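Local structure of putative rubredoxin reductase (Rhodopseudomonas palustris, 3FG2) at residues K143-I148 / L232-V237. The protein is an FAD-containing reductase that probably passes electrons from NADH to the ferredoxin of the CYP199A2 cytochrome P450 system. Sequence-based numbering, arbitrary orientation.
Sequences KHVVVI and LVVVGV
Ile148 reaches Val233 and Val237 with different branches and loses more surface to the other segment than any other residue here. With CG1 anti to the carbonyl carbon and the chain extended beyond it, CD1 comes to 3.8 Å from Val233 CG1, where the two side chains meet at a slant. CG2 points the other way and lies alongside Val237 CG1 at 3.7 Å. The same residue is tied through its backbone: Ile148 N donates to Val234 O, and Ile148 O accepts from Gly236 N at 2.8 Å in an almost linear C=O...N arrangement (177°).

On the face that carries Val145, Leu232 and Val234, Val145 CG2 touches both Leu232 CG (3.9 Å) and Val234 CG2 (3.7 Å). Phe157 of helix 152-163 packs on Val145 and Val234 from this side. With an alanine at Leu232, CG and CD2 are gone, and Val145 CG2 is likely to lose its flank and leave a gap there.

Val146 N to Leu232 O (2.8 Å) and Val234 N to Val146 O continue the ladder, whereas Leu232 N to His144 O is weak, with an N-H...O angle of 130°. The two strand axes approach to 4.6 Å and their directions differ by 20°, a parallel pair. Strand 144-148 leads into a GxGxxG-type turn and helix 152-163, consistent with the Rossmann-type, probably NADH-binding, domain of this reductase family.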
ATOM      1  N   LYS A 143      -5.828 -27.252   1.518  1.00 33.46           N
ATOM      2  CA  LYS A 143      -4.579 -27.901   1.886  1.00 32.50           C
ATOM      3  C   LYS A 143      -3.334 -27.315   1.242  1.00 30.56           C
ATOM      4  O   LYS A 143      -2.245 -27.395   1.807  1.00 30.39           O
ATOM      5  CB  LYS A 143      -4.624 -29.377   1.489  1.00 33.92           C
ATOM      6  CG  LYS A 143      -5.810 -30.167   1.995  1.00 38.38           C
ATOM      7  CD  LYS A 143      -5.590 -30.653   3.411  1.00 41.95           C
ATOM      8  CE  LYS A 143      -6.449 -31.877   3.680  1.00 44.21           C
ATOM      9  NZ  LYS A 143      -6.129 -32.987   2.717  1.00 45.40           N
ATOM     10  N   HIS A 144      -3.486 -26.722   0.065  1.00 28.84           N
ATOM     11  CA  HIS A 144      -2.319 -26.244  -0.661  1.00 26.25           C
ATOM     12  C   HIS A 144      -2.586 -24.974  -1.468  1.00 25.23           C
ATOM     13  O   HIS A 144      -3.375 -24.988  -2.413  1.00 25.34           O
ATOM     14  CB  HIS A 144      -1.879 -27.375  -1.592  1.00 23.25           C
ATOM     15  CG  HIS A 144      -0.496 -27.228  -2.130  1.00 25.47           C
ATOM     16  ND1 HIS A 144       0.318 -26.163  -1.814  1.00 27.28           N
ATOM     17  CD2 HIS A 144       0.229 -28.031  -2.943  1.00 22.73           C
ATOM     18  CE1 HIS A 144       1.488 -26.319  -2.409  1.00 28.13           C
ATOM     19  NE2 HIS A 144       1.459 -27.444  -3.099  1.00 25.43           N
ATOM     20  N   VAL A 145      -1.920 -23.881  -1.108  1.00 22.51           N
ATOM     21  CA  VAL A 145      -2.113 -22.626  -1.828  1.00 21.13           C
ATOM     22  C   VAL A 145      -0.859 -22.154  -2.569  1.00 21.67           C
ATOM     23  O   VAL A 145       0.258 -22.237  -2.046  1.00 22.36           O
ATOM     24  CB  VAL A 145      -2.562 -21.487  -0.872  1.00 20.39           C
ATOM     25  CG1 VAL A 145      -1.533 -21.283   0.226  1.00 17.78           C
ATOM     26  CG2 VAL A 145      -2.744 -20.199  -1.653  1.00 18.58           C
ATOM     27  N   VAL A 146      -1.041 -21.677  -3.797  1.00 19.34           N
ATOM     28  CA  VAL A 146       0.081 -21.140  -4.556  1.00 19.21           C
ATOM     29  C   VAL A 146      -0.088 -19.630  -4.512  1.00 19.30           C
ATOM     30  O   VAL A 146      -1.141 -19.111  -4.877  1.00 19.19           O
ATOM     31  CB  VAL A 146       0.076 -21.581  -6.045  1.00 20.06           C
ATOM     32  CG1 VAL A 146       1.094 -20.754  -6.831  1.00 17.72           C
ATOM     33  CG2 VAL A 146       0.439 -23.050  -6.162  1.00 21.76           C
ATOM     34  N   VAL A 147       0.943 -18.930  -4.051  1.00 18.51           N
ATOM     35  CA  VAL A 147       0.899 -17.476  -3.977  1.00 17.70           C
ATOM     36  C   VAL A 147       1.676 -16.892  -5.159  1.00 18.37           C
ATOM     37  O   VAL A 147       2.887 -17.085  -5.269  1.00 17.80           O
ATOM     38  CB  VAL A 147       1.524 -16.971  -2.662  1.00 16.48           C
ATOM     39  CG1 VAL A 147       1.558 -15.447  -2.642  1.00 15.57           C
ATOM     40  CG2 VAL A 147       0.728 -17.502  -1.484  1.00 13.91           C
ATOM     41  N   ILE A 148       0.971 -16.194  -6.044  1.00 17.49           N
ATOM     42  CA  ILE A 148       1.602 -15.585  -7.210  1.00 17.26           C
ATOM     43  C   ILE A 148       1.864 -14.122  -6.889  1.00 19.36           C
ATOM     44  O   ILE A 148       0.929 -13.338  -6.745  1.00 19.97           O
ATOM     45  CB  ILE A 148       0.690 -15.647  -8.466  1.00 16.18           C
ATOM     46  CG1 ILE A 148       0.214 -17.087  -8.706  1.00 14.31           C
ATOM     47  CG2 ILE A 148       1.452 -15.119  -9.680  1.00 12.91           C
ATOM     48  CD1 ILE A 148      -0.778 -17.245  -9.864  1.00 12.26           C
ATOM     49  N   LEU A 232      -5.861 -23.933  -3.988  1.00 24.38           N
ATOM     50  CA  LEU A 232      -6.136 -22.527  -3.730  1.00 24.30           C
ATOM     51  C   LEU A 232      -5.043 -21.621  -4.314  1.00 24.33           C
ATOM     52  O   LEU A 232      -3.846 -21.915  -4.209  1.00 24.41           O
ATOM     53  CB  LEU A 232      -6.259 -22.283  -2.221  1.00 25.10           C
ATOM     54  CG  LEU A 232      -6.577 -20.861  -1.736  1.00 24.91           C
ATOM     55  CD1 LEU A 232      -7.939 -20.422  -2.246  1.00 23.77           C
ATOM     56  CD2 LEU A 232      -6.557 -20.830  -0.218  1.00 25.92           C
ATOM     57  N   VAL A 233      -5.462 -20.519  -4.928  1.00 22.45           N
ATOM     58  CA  VAL A 233      -4.525 -19.564  -5.507  1.00 21.55           C
ATOM     59  C   VAL A 233      -4.798 -18.153  -4.996  1.00 22.45           C
ATOM     60  O   VAL A 233      -5.944 -17.690  -4.980  1.00 21.80           O
ATOM     61  CB  VAL A 233      -4.618 -19.530  -7.056  1.00 21.88           C
ATOM     62  CG1 VAL A 233      -3.597 -18.527  -7.622  1.00 17.82           C
ATOM     63  CG2 VAL A 233      -4.375 -20.923  -7.628  1.00 21.32           C
ATOM     64  N   VAL A 234      -3.739 -17.475  -4.571  1.00 22.06           N
ATOM     65  CA  VAL A 234      -3.847 -16.100  -4.101  1.00 23.23           C
ATOM     66  C   VAL A 234      -2.938 -15.290  -5.021  1.00 23.45           C
ATOM     67  O   VAL A 234      -1.740 -15.559  -5.120  1.00 24.19           O
ATOM     68  CB  VAL A 234      -3.376 -15.969  -2.636  1.00 23.41           C
ATOM     69  CG1 VAL A 234      -3.405 -14.511  -2.204  1.00 24.79           C
ATOM     70  CG2 VAL A 234      -4.280 -16.802  -1.731  1.00 23.20           C
ATOM     71  N   VAL A 235      -3.500 -14.315  -5.721  1.00 24.11           N
ATOM     72  CA  VAL A 235      -2.681 -13.536  -6.636  1.00 25.81           C
ATOM     73  C   VAL A 235      -2.494 -12.091  -6.218  1.00 26.36           C
ATOM     74  O   VAL A 235      -3.434 -11.408  -5.805  1.00 25.93           O
ATOM     75  CB  VAL A 235      -3.230 -13.594  -8.101  1.00 26.94           C
ATOM     76  CG1 VAL A 235      -4.428 -14.518  -8.179  1.00 26.77           C
ATOM     77  CG2 VAL A 235      -3.577 -12.208  -8.603  1.00 27.00           C
ATOM     78  N   GLY A 236      -1.246 -11.651  -6.322  1.00 26.15           N
ATOM     79  CA  GLY A 236      -0.886 -10.294  -5.979  1.00 26.65           C
ATOM     80  C   GLY A 236       0.155  -9.843  -6.976  1.00 27.11           C
ATOM     81  O   GLY A 236       1.322  -9.650  -6.626  1.00 27.10           O
ATOM     82  N   VAL A 237      -0.265  -9.698  -8.230  1.00 26.90           N
ATOM     83  CA  VAL A 237       0.644  -9.270  -9.284  1.00 28.65           C
ATOM     84  C   VAL A 237       0.483  -7.798  -9.620  1.00 29.62           C
ATOM     85  O   VAL A 237       0.498  -7.419 -10.791  1.00 34.02           O
ATOM     86  CB  VAL A 237       0.441 -10.083 -10.576  1.00 27.20           C
ATOM     87  CG1 VAL A 237       0.790 -11.542 -10.324  1.00 27.15           C
ATOM     88  CG2 VAL A 237      -0.991  -9.930 -11.073  1.00 26.07           C
TER